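Local coordinates for protein oxidoreductase (Azotobacter vinelandii, PDB 7D5M) that binds NAD+ and, as a homolog of inositol dehydrogenase, probably oxidises a polyol- or sugar-like substrate with the nicotinamide as hydride acceptor, at residues F119-A124 with G369-E374; S200-D205 with P239-A244; N290-E295 with Q302-G307; H147-Q152 with G309-G314. One frame throughout, in Å; residues are numbered along the deposited sequence.

Contact 1 (F119-A124 with G369-E374); sequences FTLEEA and GVRWVE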
loop_
_atom_site.group_PDB
_atom_site.type_symbol
_atom_site.label_atom_id
_atom_site.label_comp_id
_atom_site.label_asym_id
_atom_site.label_seq_id
_atom_site.Cartn_x
_atom_site.Cartn_y
_atom_site.Cartn_z
ATOM N N PHE A 119 -37.449 -9.587 7.798
ATOM C CA PHE A 119 -36.943 -10.979 7.653
ATOM C C PHE A 119 -37.340 -11.572 6.289
ATOM O O PHE A 119 -36.527 -12.314 5.706
ATOM C CB PHE A 119 -37.494 -11.904 8.744
ATOM C CG PHE A 119 -37.019 -11.671 10.157
ATOM C CD1 PHE A 119 -35.990 -10.793 10.444
ATOM C CD2 PHE A 119 -37.586 -12.383 11.204
ATOM C CE1 PHE A 119 -35.557 -10.615 11.749
ATOM C CE2 PHE A 119 -37.153 -12.200 12.510
ATOM C CZ PHE A 119 -36.135 -11.316 12.776
ATOM N N THR A 120 -38.566 -11.325 5.806
ATOM C CA THR A 120 -39.122 -12.060 4.635
ATOM C C THR A 120 -39.492 -11.101 3.506
ATOM O O THR A 120 -39.871 -9.950 3.782
ATOM C CB THR A 120 -40.347 -12.911 4.992
ATOM O OG1 THR A 120 -41.480 -12.066 5.186
ATOM C CG2 THR A 120 -40.142 -13.779 6.216
ATOM N N LEU A 121 -39.404 -11.590 2.275
ATOM C CA LEU A 121 -39.783 -10.828 1.066
ATOM C C LEU A 121 -41.270 -10.462 1.150
ATOM O O LEU A 121 -41.621 -9.336 0.762
ATOM C CB LEU A 121 -39.459 -11.673 -0.167
ATOM C CG LEU A 121 -39.766 -11.038 -1.522
ATOM C CD1 LEU A 121 -39.088 -9.686 -1.663
ATOM C CD2 LEU A 121 -39.346 -11.969 -2.652
ATOM N N GLU A 122 -42.120 -11.353 1.660
ATOM C CA GLU A 122 -43.580 -11.075 1.710
ATOM C C GLU A 122 -43.820 -9.861 2.635
ATOM O O GLU A 122 -44.608 -8.976 2.256
ATOM C CB GLU A 122 -44.359 -12.338 2.096
ATOM C CG GLU A 122 -45.851 -12.089 2.270
ATOM C CD GLU A 122 -46.760 -13.304 2.121
ATOM O OE1 GLU A 122 -47.327 -13.752 3.150
ATOM O OE2 GLU A 122 -46.932 -13.784 0.973
ATOM N N GLU A 123 -43.131 -9.787 3.775
ATOM C CA GLU A 123 -43.175 -8.625 4.705
ATOM C C GLU A 123 -42.667 -7.369 3.987
ATOM O O GLU A 123 -43.273 -6.296 4.143
ATOM C CB GLU A 123 -42.291 -8.851 5.933
ATOM C CG GLU A 123 -42.921 -9.671 7.037
ATOM C CD GLU A 123 -41.938 -9.935 8.167
ATOM O OE1 GLU A 123 -40.854 -10.477 7.881
ATOM O OE2 GLU A 123 -42.233 -9.575 9.318
ATOM N N ALA A 124 -41.550 -7.480 3.263
ATOM C CA ALA A 124 -40.937 -6.349 2.531
ATOM C C ALA A 124 -41.946 -5.778 1.525
ATOM O O ALA A 124 -42.091 -4.538 1.454
ATOM C CB ALA A 124 -39.678 -6.794 1.831
ATOM N N GLY A 369 -32.644 -5.961 -0.920
ATOM C CA GLY A 369 -31.759 -6.535 0.114
ATOM C C GLY A 369 -32.386 -7.768 0.742
ATOM O O GLY A 369 -31.695 -8.778 0.933
ATOM N N VAL A 370 -33.682 -7.693 1.046
ATOM C CA VAL A 370 -34.427 -8.821 1.667
ATOM C C VAL A 370 -34.562 -9.941 0.632
ATOM O O VAL A 370 -34.338 -11.097 0.997
ATOM C CB VAL A 370 -35.790 -8.356 2.201
ATOM C CG1 VAL A 370 -36.644 -9.520 2.698
ATOM C CG2 VAL A 370 -35.598 -7.308 3.271
ATOM N N ARG A 371 -34.926 -9.611 -0.604
ATOM C CA ARG A 371 -35.049 -10.602 -1.703
ATOM C C ARG A 371 -33.739 -11.385 -1.816
ATOM O O ARG A 371 -33.774 -12.630 -1.865
ATOM C CB ARG A 371 -35.335 -9.942 -3.050
ATOM C CG ARG A 371 -35.594 -10.951 -4.161
ATOM C CD ARG A 371 -35.626 -10.333 -5.542
ATOM N NE ARG A 371 -36.385 -9.089 -5.573
ATOM C CZ ARG A 371 -37.702 -9.007 -5.560
ATOM N NH1 ARG A 371 -38.444 -10.100 -5.509
ATOM N NH2 ARG A 371 -38.280 -7.822 -5.579
ATOM N N TRP A 372 -32.615 -10.683 -1.894
ATOM C CA TRP A 372 -31.307 -11.342 -2.141
ATOM C C TRP A 372 -30.997 -12.319 -1.006
ATOM O O TRP A 372 -30.650 -13.468 -1.297
ATOM C CB TRP A 372 -30.198 -10.309 -2.313
ATOM C CG TRP A 372 -28.848 -10.893 -2.611
ATOM C CD1 TRP A 372 -28.356 -11.265 -3.829
ATOM C CD2 TRP A 372 -27.775 -11.074 -1.675
ATOM N NE1 TRP A 372 -27.063 -11.699 -3.708
ATOM C CE2 TRP A 372 -26.680 -11.602 -2.398
ATOM C CE3 TRP A 372 -27.635 -10.862 -0.300
ATOM C CZ2 TRP A 372 -25.457 -11.884 -1.788
ATOM C CZ3 TRP A 372 -26.432 -11.158 0.305
ATOM C CH2 TRP A 372 -25.359 -11.671 -0.435
ATOM N N VAL A 373 -31.123 -11.883 0.245
ATOM C CA VAL A 373 -30.839 -12.749 1.422
ATOM C C VAL A 373 -31.749 -13.977 1.333
ATOM O O VAL A 373 -31.264 -15.093 1.558
ATOM C CB VAL A 373 -31.012 -11.995 2.751
ATOM C CG1 VAL A 373 -31.018 -12.947 3.944
ATOM C CG2 VAL A 373 -29.938 -10.934 2.909
ATOM N N GLU A 374 -33.034 -13.781 1.026
ATOM C CA GLU A 374 -34.014 -14.897 1.040
ATOM C C GLU A 374 -33.612 -15.937 -0.014
ATOM O O GLU A 374 -33.623 -17.141 0.320
ATOM C CB GLU A 374 -35.433 -14.364 0.850
ATOM C CG GLU A 374 -36.502 -15.420 1.017
ATOM C CD GLU A 374 -37.885 -14.851 1.278
ATOM O OE1 GLU A 374 -38.779 -15.110 0.457
ATOM O OE2 GLU A 374 -38.056 -14.143 2.288
HETATM O O HOH W 1 -34.242 -11.825 3.806
#

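Contact 2 (S200-D205 with P239-A244); sequences SYVLGD and PLEDNA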
loop_
_atom_site.group_PDB
_atom_site.type_symbol
_atom_site.label_atom_id
_atom_site.label_comp_id
_atom_site.label_asym_id
_atom_site.label_seq_id
_atom_site.Cartn_x
_atom_site.Cartn_y
_atom_site.Cartn_z
ATOM N N SER A 200 -30.778 -15.295 8.388
ATOM C CA SER A 200 -29.331 -15.261 8.070
ATOM C C SER A 200 -28.589 -14.400 9.083
ATOM O O SER A 200 -29.221 -13.557 9.760
ATOM C CB SER A 200 -29.115 -14.809 6.652
ATOM O OG SER A 200 -28.676 -13.468 6.597
ATOM N N TYR A 201 -27.280 -14.607 9.189
ATOM C CA TYR A 201 -26.399 -13.669 9.916
ATOM C C TYR A 201 -25.627 -12.845 8.873
ATOM O O TYR A 201 -26.142 -11.781 8.494
ATOM C CB TYR A 201 -25.555 -14.373 10.985
ATOM C CG TYR A 201 -24.473 -13.472 11.520
ATOM C CD1 TYR A 201 -24.673 -12.101 11.594
ATOM C CD2 TYR A 201 -23.240 -13.967 11.915
ATOM C CE1 TYR A 201 -23.680 -11.249 12.042
ATOM C CE2 TYR A 201 -22.242 -13.128 12.386
ATOM C CZ TYR A 201 -22.462 -11.765 12.445
ATOM O OH TYR A 201 -21.470 -10.925 12.871
ATOM N N VAL A 202 -24.463 -13.293 8.393
ATOM C CA VAL A 202 -23.560 -12.384 7.615
ATOM C C VAL A 202 -24.151 -11.994 6.249
ATOM O O VAL A 202 -23.802 -10.898 5.775
ATOM C CB VAL A 202 -22.118 -12.912 7.482
ATOM C CG1 VAL A 202 -21.435 -12.929 8.842
ATOM C CG2 VAL A 202 -22.025 -14.251 6.772
ATOM N N LEU A 203 -24.984 -12.815 5.604
ATOM C CA LEU A 203 -25.574 -12.432 4.289
ATOM C C LEU A 203 -26.311 -11.101 4.462
ATOM O O LEU A 203 -26.049 -10.147 3.696
ATOM C CB LEU A 203 -26.527 -13.529 3.814
ATOM C CG LEU A 203 -25.846 -14.801 3.310
ATOM C CD1 LEU A 203 -26.844 -15.953 3.267
ATOM C CD2 LEU A 203 -25.205 -14.580 1.954
ATOM N N GLY A 204 -27.184 -11.050 5.463
ATOM C CA GLY A 204 -28.017 -9.877 5.777
ATOM C C GLY A 204 -27.207 -8.785 6.438
ATOM O O GLY A 204 -27.446 -7.596 6.140
ATOM N N ASP A 205 -26.274 -9.154 7.313
ATOM C CA ASP A 205 -25.583 -8.171 8.184
ATOM C C ASP A 205 -24.553 -7.391 7.359
ATOM O O ASP A 205 -24.434 -6.157 7.537
ATOM C CB ASP A 205 -24.927 -8.846 9.383
ATOM C CG ASP A 205 -24.528 -7.857 10.456
ATOM O OD1 ASP A 205 -25.427 -7.200 10.997
ATOM O OD2 ASP A 205 -23.318 -7.724 10.718
ATOM N N PRO A 239 -28.512 -22.578 12.642
ATOM C CA PRO A 239 -28.268 -22.551 11.194
ATOM C C PRO A 239 -27.792 -21.224 10.570
ATOM O O PRO A 239 -27.649 -21.182 9.350
ATOM C CB PRO A 239 -29.674 -22.851 10.651
ATOM C CG PRO A 239 -30.569 -22.130 11.622
ATOM C CD PRO A 239 -29.943 -22.420 12.970
ATOM N N LEU A 240 -27.572 -20.180 11.382
ATOM C CA LEU A 240 -27.150 -18.848 10.877
ATOM C C LEU A 240 -25.663 -18.919 10.521
ATOM O O LEU A 240 -24.880 -19.488 11.308
ATOM C CB LEU A 240 -27.450 -17.756 11.906
ATOM C CG LEU A 240 -28.864 -17.169 11.839
ATOM C CD1 LEU A 240 -29.907 -18.250 11.684
ATOM C CD2 LEU A 240 -29.161 -16.299 13.049
ATOM N N GLU A 241 -25.326 -18.388 9.350
ATOM C CA GLU A 241 -23.984 -18.483 8.724
ATOM C C GLU A 241 -23.087 -17.326 9.186
ATOM O O GLU A 241 -23.558 -16.178 9.223
ATOM C CB GLU A 241 -24.131 -18.538 7.200
ATOM C CG GLU A 241 -24.413 -17.211 6.500
ATOM C CD GLU A 241 -25.742 -16.535 6.787
ATOM O OE1 GLU A 241 -26.688 -17.220 7.228
ATOM O OE2 GLU A 241 -25.830 -15.317 6.562
ATOM N N ASP A 242 -21.812 -17.615 9.463
ATOM C CA ASP A 242 -20.790 -16.568 9.725
ATOM C C ASP A 242 -19.848 -16.449 8.525
ATOM O O ASP A 242 -18.895 -15.650 8.601
ATOM C CB ASP A 242 -20.057 -16.799 11.048
ATOM C CG ASP A 242 -19.500 -18.199 11.239
ATOM O OD1 ASP A 242 -19.336 -18.919 10.239
ATOM O OD2 ASP A 242 -19.232 -18.551 12.396
ATOM N N ASN A 243 -20.138 -17.176 7.448
ATOM C CA ASN A 243 -19.364 -17.113 6.186
ATOM C C ASN A 243 -20.276 -17.553 5.052
ATOM O O ASN A 243 -21.061 -18.495 5.266
ATOM C CB ASN A 243 -18.123 -17.995 6.272
ATOM C CG ASN A 243 -17.142 -17.681 5.168
ATOM O OD1 ASN A 243 -16.515 -16.624 5.190
ATOM N ND2 ASN A 243 -17.023 -18.575 4.197
ATOM N N ALA A 244 -20.193 -16.915 3.891
ATOM C CA ALA A 244 -20.989 -17.345 2.728
ATOM C C ALA A 244 -20.342 -16.902 1.419
ATOM O O ALA A 244 -19.671 -15.840 1.372
ATOM C CB ALA A 244 -22.394 -16.826 2.863
#

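Contact 3 (N290-E295 with Q302-G307); sequences NQLAFE and QVLERG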
loop_
_atom_site.group_PDB
_atom_site.type_symbol
_atom_site.label_atom_id
_atom_site.label_comp_id
_atom_site.label_asym_id
_atom_site.label_seq_id
_atom_site.Cartn_x
_atom_site.Cartn_y
_atom_site.Cartn_z
ATOM N N ASN A 290 -11.842 7.419 0.289
ATOM C CA ASN A 290 -11.533 8.658 -0.468
ATOM C C ASN A 290 -10.720 8.363 -1.728
ATOM O O ASN A 290 -10.377 9.327 -2.411
ATOM C CB ASN A 290 -10.813 9.665 0.426
ATOM C CG ASN A 290 -11.625 9.957 1.665
ATOM O OD1 ASN A 290 -12.803 10.309 1.570
ATOM N ND2 ASN A 290 -11.009 9.792 2.827
ATOM N N GLN A 291 -10.429 7.091 -2.022
ATOM C CA GLN A 291 -9.696 6.678 -3.242
ATOM C C GLN A 291 -10.532 5.664 -4.016
ATOM O O GLN A 291 -11.312 4.912 -3.398
ATOM C CB GLN A 291 -8.318 6.111 -2.905
ATOM C CG GLN A 291 -7.350 7.178 -2.406
ATOM C CD GLN A 291 -7.530 7.483 -0.940
ATOM O OE1 GLN A 291 -7.705 6.575 -0.128
ATOM N NE2 GLN A 291 -7.471 8.759 -0.583
ATOM N N LEU A 292 -10.380 5.671 -5.330
ATOM C CA LEU A 292 -11.024 4.685 -6.227
ATOM C C LEU A 292 -9.988 4.249 -7.262
ATOM O O LEU A 292 -9.481 5.119 -8.008
ATOM C CB LEU A 292 -12.250 5.326 -6.871
ATOM C CG LEU A 292 -12.996 4.448 -7.878
ATOM C CD1 LEU A 292 -13.743 3.334 -7.171
ATOM C CD2 LEU A 292 -13.949 5.295 -8.699
ATOM N N ALA A 293 -9.627 2.967 -7.254
ATOM C CA ALA A 293 -8.686 2.384 -8.236
ATOM C C ALA A 293 -9.366 2.381 -9.602
ATOM O O ALA A 293 -10.531 1.977 -9.673
ATOM C CB ALA A 293 -8.277 0.984 -7.850
ATOM N N PHE A 294 -8.665 2.822 -10.640
ATOM C CA PHE A 294 -9.168 2.817 -12.036
ATOM C C PHE A 294 -8.062 2.262 -12.918
ATOM O O PHE A 294 -7.010 2.893 -13.049
ATOM C CB PHE A 294 -9.640 4.200 -12.483
ATOM C CG PHE A 294 -10.089 4.264 -13.923
ATOM C CD1 PHE A 294 -10.937 3.305 -14.452
ATOM C CD2 PHE A 294 -9.687 5.308 -14.741
ATOM C CE1 PHE A 294 -11.351 3.377 -15.775
ATOM C CE2 PHE A 294 -10.117 5.384 -16.055
ATOM C CZ PHE A 294 -10.938 4.416 -16.571
ATOM N N GLU A 295 -8.295 1.081 -13.470
ATOM C CA GLU A 295 -7.212 0.247 -14.041
ATOM C C GLU A 295 -7.585 -0.133 -15.472
ATOM O O GLU A 295 -8.260 -1.158 -15.675
ATOM C CB GLU A 295 -6.968 -0.946 -13.124
ATOM C CG GLU A 295 -6.772 -0.523 -11.677
ATOM C CD GLU A 295 -6.369 -1.633 -10.723
ATOM O OE1 GLU A 295 -6.699 -2.815 -10.990
ATOM O OE2 GLU A 295 -5.692 -1.309 -9.715
ATOM N N GLN A 302 -4.410 3.793 -12.177
ATOM C CA GLN A 302 -4.672 5.148 -11.668
ATOM C C GLN A 302 -5.397 5.025 -10.332
ATOM O O GLN A 302 -6.063 3.995 -10.083
ATOM C CB GLN A 302 -5.514 5.953 -12.657
ATOM C CG GLN A 302 -4.798 6.263 -13.968
ATOM C CD GLN A 302 -5.695 7.004 -14.933
ATOM O OE1 GLN A 302 -5.793 8.231 -14.907
ATOM N NE2 GLN A 302 -6.378 6.255 -15.787
ATOM N N VAL A 303 -5.274 6.064 -9.523
ATOM C CA VAL A 303 -6.095 6.222 -8.296
ATOM C C VAL A 303 -6.840 7.550 -8.417
ATOM O O VAL A 303 -6.193 8.589 -8.583
ATOM C CB VAL A 303 -5.224 6.153 -7.032
ATOM C CG1 VAL A 303 -6.032 6.480 -5.789
ATOM C CG2 VAL A 303 -4.563 4.794 -6.884
ATOM N N LEU A 304 -8.164 7.501 -8.353
ATOM C CA LEU A 304 -8.998 8.721 -8.373
ATOM C C LEU A 304 -9.214 9.147 -6.923
ATOM O O LEU A 304 -9.513 8.271 -6.094
ATOM C CB LEU A 304 -10.337 8.440 -9.053
ATOM C CG LEU A 304 -10.278 7.719 -10.393
ATOM C CD1 LEU A 304 -11.654 7.697 -11.035
ATOM C CD2 LEU A 304 -9.281 8.355 -11.335
ATOM N N GLU A 305 -9.084 10.440 -6.655
ATOM C CA GLU A 305 -9.158 11.024 -5.297
ATOM C C GLU A 305 -10.433 11.846 -5.155
ATOM O O GLU A 305 -10.737 12.641 -6.063
ATOM C CB GLU A 305 -7.936 11.902 -5.040
ATOM C CG GLU A 305 -6.687 11.096 -4.751
ATOM C CD GLU A 305 -6.442 10.748 -3.293
ATOM O OE1 GLU A 305 -7.212 11.208 -2.428
ATOM O OE2 GLU A 305 -5.458 10.010 -3.028
ATOM N N ARG A 306 -11.107 11.691 -4.019
ATOM C CA ARG A 306 -12.249 12.546 -3.613
ATOM C C ARG A 306 -11.861 14.013 -3.786
ATOM O O ARG A 306 -10.735 14.405 -3.369
ATOM C CB ARG A 306 -12.599 12.297 -2.148
ATOM C CG ARG A 306 -13.877 12.971 -1.679
ATOM C CD ARG A 306 -13.913 13.048 -0.160
ATOM N NE ARG A 306 -12.858 13.876 0.406
ATOM C CZ ARG A 306 -12.813 15.208 0.368
ATOM N NH1 ARG A 306 -13.771 15.902 -0.237
ATOM N NH2 ARG A 306 -11.802 15.847 0.933
ATOM N N GLY A 307 -12.765 14.814 -4.345
ATOM C CA GLY A 307 -12.620 16.281 -4.359
ATOM C C GLY A 307 -11.828 16.816 -5.544
ATOM O O GLY A 307 -11.694 18.049 -5.640
HETATM O O HOH W 2 -5.832 3.169 -15.575
HETATM O O HOH W 3 -4.861 1.536 -8.766
#

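Contact 4 (H147-Q152 with G309-G314); sequences HQLIEQ and GYLHPG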
loop_
_atom_site.group_PDB
_atom_site.type_symbol
_atom_site.label_atom_id
_atom_site.label_comp_id
_atom_site.label_asym_id
_atom_site.label_seq_id
_atom_site.Cartn_x
_atom_site.Cartn_y
_atom_site.Cartn_z
ATOM N N HIS A 147 -20.664 7.779 0.117
ATOM C CA HIS A 147 -19.290 8.179 -0.291
ATOM C C HIS A 147 -19.311 8.665 -1.744
ATOM O O HIS A 147 -19.804 7.912 -2.615
ATOM C CB HIS A 147 -18.289 7.048 -0.063
ATOM C CG HIS A 147 -17.872 6.926 1.364
ATOM N ND1 HIS A 147 -18.161 5.811 2.129
ATOM C CD2 HIS A 147 -17.202 7.776 2.174
ATOM C CE1 HIS A 147 -17.685 5.987 3.347
ATOM N NE2 HIS A 147 -17.095 7.170 3.399
ATOM N N GLN A 148 -18.792 9.877 -1.983
ATOM C CA GLN A 148 -18.778 10.548 -3.312
ATOM C C GLN A 148 -18.280 9.593 -4.403
ATOM O O GLN A 148 -18.799 9.658 -5.536
ATOM C CB GLN A 148 -17.872 11.783 -3.296
ATOM C CG GLN A 148 -18.430 12.967 -2.508
ATOM C CD GLN A 148 -18.115 12.944 -1.030
ATOM O OE1 GLN A 148 -18.547 12.056 -0.293
ATOM N NE2 GLN A 148 -17.416 13.964 -0.565
ATOM N N LEU A 149 -17.274 8.759 -4.124
ATOM C CA LEU A 149 -16.627 8.012 -5.234
ATOM C C LEU A 149 -17.508 6.855 -5.704
ATOM O O LEU A 149 -17.215 6.318 -6.789
ATOM C CB LEU A 149 -15.228 7.554 -4.821
ATOM C CG LEU A 149 -14.198 8.676 -4.764
ATOM C CD1 LEU A 149 -12.892 8.157 -4.198
ATOM C CD2 LEU A 149 -13.980 9.300 -6.142
ATOM N N ILE A 150 -18.568 6.506 -4.963
ATOM C CA ILE A 150 -19.570 5.519 -5.461
ATOM C C ILE A 150 -20.284 6.141 -6.672
ATOM O O ILE A 150 -20.411 5.449 -7.698
ATOM C CB ILE A 150 -20.542 5.060 -4.359
ATOM C CG1 ILE A 150 -19.814 4.512 -3.129
ATOM C CG2 ILE A 150 -21.526 4.046 -4.911
ATOM C CD1 ILE A 150 -18.820 3.403 -3.434
ATOM N N GLU A 151 -20.676 7.418 -6.573
ATOM C CA GLU A 151 -21.296 8.178 -7.685
ATOM C C GLU A 151 -20.286 8.306 -8.836
ATOM O O GLU A 151 -20.704 8.186 -10.001
ATOM C CB GLU A 151 -21.793 9.537 -7.201
ATOM C CG GLU A 151 -22.076 10.515 -8.318
ATOM C CD GLU A 151 -23.171 10.118 -9.290
ATOM O OE1 GLU A 151 -23.983 9.230 -8.958
ATOM O OE2 GLU A 151 -23.227 10.729 -10.370
ATOM N N GLN A 152 -19.005 8.538 -8.537
ATOM C CA GLN A 152 -17.954 8.591 -9.587
ATOM C C GLN A 152 -17.962 7.263 -10.359
ATOM O O GLN A 152 -17.910 7.286 -11.608
ATOM C CB GLN A 152 -16.567 8.853 -8.992
ATOM C CG GLN A 152 -15.437 8.733 -10.011
ATOM C CD GLN A 152 -15.459 9.823 -11.056
ATOM O OE1 GLN A 152 -16.057 10.881 -10.860
ATOM N NE2 GLN A 152 -14.773 9.591 -12.169
ATOM N N GLY A 309 -10.864 17.840 -9.527
ATOM C CA GLY A 309 -11.608 18.454 -10.647
ATOM C C GLY A 309 -11.851 17.517 -11.820
ATOM O O GLY A 309 -12.758 17.804 -12.623
ATOM N N TYR A 310 -11.093 16.425 -11.942
ATOM C CA TYR A 310 -11.269 15.408 -13.011
ATOM C C TYR A 310 -12.463 14.487 -12.724
ATOM O O TYR A 310 -12.794 13.684 -13.610
ATOM C CB TYR A 310 -9.986 14.604 -13.230
ATOM C CG TYR A 310 -9.392 13.957 -12.002
ATOM C CD1 TYR A 310 -10.027 12.900 -11.365
ATOM C CD2 TYR A 310 -8.171 14.382 -11.497
ATOM C CE1 TYR A 310 -9.490 12.319 -10.229
ATOM C CE2 TYR A 310 -7.603 13.791 -10.376
ATOM C CZ TYR A 310 -8.268 12.751 -9.746
ATOM O OH TYR A 310 -7.722 12.169 -8.644
ATOM N N LEU A 311 -13.088 14.572 -11.544
ATOM C CA LEU A 311 -14.255 13.715 -11.203
ATOM C C LEU A 311 -15.495 14.221 -11.939
ATOM O O LEU A 311 -15.582 15.430 -12.228
ATOM C CB LEU A 311 -14.525 13.718 -9.693
ATOM C CG LEU A 311 -13.410 13.159 -8.812
ATOM C CD1 LEU A 311 -13.767 13.324 -7.344
ATOM C CD2 LEU A 311 -13.132 11.695 -9.129
ATOM N N HIS A 312 -16.453 13.328 -12.156
ATOM C CA HIS A 312 -17.806 13.675 -12.652
ATOM C C HIS A 312 -18.459 14.656 -11.678
ATOM O O HIS A 312 -18.247 14.594 -10.466
ATOM C CB HIS A 312 -18.638 12.409 -12.864
ATOM C CG HIS A 312 -18.267 11.623 -14.076
ATOM N ND1 HIS A 312 -18.897 11.809 -15.302
ATOM C CD2 HIS A 312 -17.384 10.617 -14.252
ATOM C CE1 HIS A 312 -18.398 10.960 -16.178
ATOM N NE2 HIS A 312 -17.466 10.214 -15.558
ATOM N N PRO A 313 -19.297 15.597 -12.176
ATOM C CA PRO A 313 -19.830 16.662 -11.327
ATOM C C PRO A 313 -20.687 16.141 -10.161
ATOM O O PRO A 313 -20.580 16.708 -9.078
ATOM C CB PRO A 313 -20.627 17.558 -12.299
ATOM C CG PRO A 313 -20.904 16.668 -13.507
ATOM C CD PRO A 313 -19.739 15.698 -13.577
ATOM N N GLY A 314 -21.450 15.065 -10.376
ATOM C CA GLY A 314 -22.232 14.365 -9.334
ATOM C C GLY A 314 -21.369 13.972 -8.143
ATOM O O GLY A 314 -21.892 13.970 -7.002
HETATM O O HOH W 4 -21.992 12.769 -12.068
HETATM O O HOH W 5 -14.150 11.540 -14.228
#

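Contact 1 (F119-A124 with G369-E374)
The amide of L121 gives its hydrogen to the carboxylate of E374, N to OE2 2.9 Å, a nearly straight bond (164°) that reaches the oxygen from above the carboxylate plane. With CG anti to the backbone N (chi1 -173°) and the chain extended beyond it, E374 spans the gap between helix 363-381 and the first turn of helix 121-133, where amide N-H groups still lack a helical carbonyl. One turn earlier, V370 sets CG1 against the peptide after T120, 3.4 Å from T120 C, and touches the methyl of A124. L121 sends both its methyls to R371, CD2 lying 3.5 Å from NH1 and CD1 over one face of the guanidinium, whose charge is met by E368. The contact thus joins the NAD-binding Rossmann domain to the C-terminal alpha/beta domain, at the N-terminus of a Rossmann helix. A capping box sets that terminus: E123 N donates to T120 OG1 at 3.1 Å, while E123 OE1 takes the hydrogens of T120 N and OG1. Farther out, a water donates to both F119 O and V370 O, and the side chain of F119 lies about 4 Å from that of N94, an NAD-binding residue.

Contact 2 (S200-D205 with P239-A244)
The N-terminus of helix 202-217 in the C-terminal alpha/beta domain is met here by the chain entering strand 243-250, and one residue, E241, binds it with both its backbone and its carboxylate. E241 O accepts from V202 N at 3.1 Å, nearly in line with the carbonyl. Its side chain starts with CG between the backbone N and the carbonyl carbon (chi1 78°) and bends again at chi2, a fold that carries the carboxylate back to the helix end. There OE2 takes the hydrogen of L203 N at 2.8 Å in a nearly straight bond (172°), with weaker bonds from S200 OG and Y201 N. L203 crosses the glutamate at about a right angle, its CG 3.3 Å from OE2, and puts CD2 3.7 Å from the methyl of A244. V202 lays CG2 against the peptide between D242 and N243, the two residues that face Q231 in a classic beta bulge. Y201 rests its CB 3.2 Å from E241 O and ties its hydroxyl to H177. An alanine in place of E241 would probably leave the L203 amide and R230, the salt-bridge partner of OE1, without their shared carboxylate. Amide donors at a helix N-terminus together with the arginine R230 would be expected to favour the charged form of the buried glutamate.

Contact 3 (N290-E295 with Q302-G307)
F294 and Q302 form an antiparallel hydrogen-bonded pair, as do L292 and L304, in the beta hairpin of strands 291-296 and 301-305. L304 N reaches L292 O at 2.7 Å, and L292 N returns the bond to L304 O. F294 N donates to Q302 O, which also accepts from a water held by E295. F294 O takes Q302 N and a water that also accepts from Q302 NE2, while, just past the ladder, R306 N donates to N290 O at 3.0 Å. L292 CD2 and F294 CB share a face with L304 and pack against it. N290 OD1 lies at the edge of the R306 guanidinium, near its plane; the guanidinium nitrogens bond H325 O, G322 O and D319, and N290 ND2 bonds E327 O. Q302 and V303 extend the sheet through an antiparallel ladder with the third subunit. On the other face, Q291 NE2 donates to E305 OE1 at 3.1 Å, with the acceptor in the amide plane but the donor 40° out of the carboxylate plane.

Contact 4 (H147-Q152 with G309-G314)
Q152, on helix 148-158, reaches across to the loop between strand 301-305 and helix 329-349, pinning that connection of the C-terminal domain to the helix flank. From CB the chain runs to CG anti to the backbone N (chi1 172°), which brings CG to 3.9 Å from L311 CD2. It then bends at chi2, and CD settles 3.6 Å from the same methyl. OE1 accepts from H312 N at 2.8 Å, in the carbonyl plane and on a lone pair, and also lies against L311 CA and CB. NE2 stands at the edge of the H312 ring, 3.5 Å from H312 CD2, with the amide and ring planes 43° apart, and donates to a water that in turn donates to Y310 O. A leucine in place of Q152 would probably leave H312 N without its acceptor and break the water link to Y310. The neighbouring ring atom, H312 NE2, is hydrogen-bonded to E161. One turn before Q152, L149 adds an apolar contact with L311, while R154 holds the carboxylate of E151. That carboxylate shares a water with G314 N: the water donates to E151 OE2 and accepts from G314 N, each at 2.9 Å.

In the fold
Two neighbourhoods emerge, contacts 1 and 4 lying on opposite sides of the chain's centre. Contacts 1 and 2, centres 14 Å apart, meet where W372 CZ3 lies 3.6 Å from L203 O and V373 packs on S200 and G204. This pair lies near the cofactor: the side chains of F119 and Y201 each come to about 8 Å from bound NAD. Contacts 3 and 4, centres 10 Å apart, lie away from the cofactor and touch where L149 CD1 packs against the backbone of N290 and Q291, and where Y310 OH is probably hydrogen-bonded to E305 N. Contacts 2 and 3, 31 Å apart between centres, reach the same mixed sheet. In sequence, contact 1 encloses the other three.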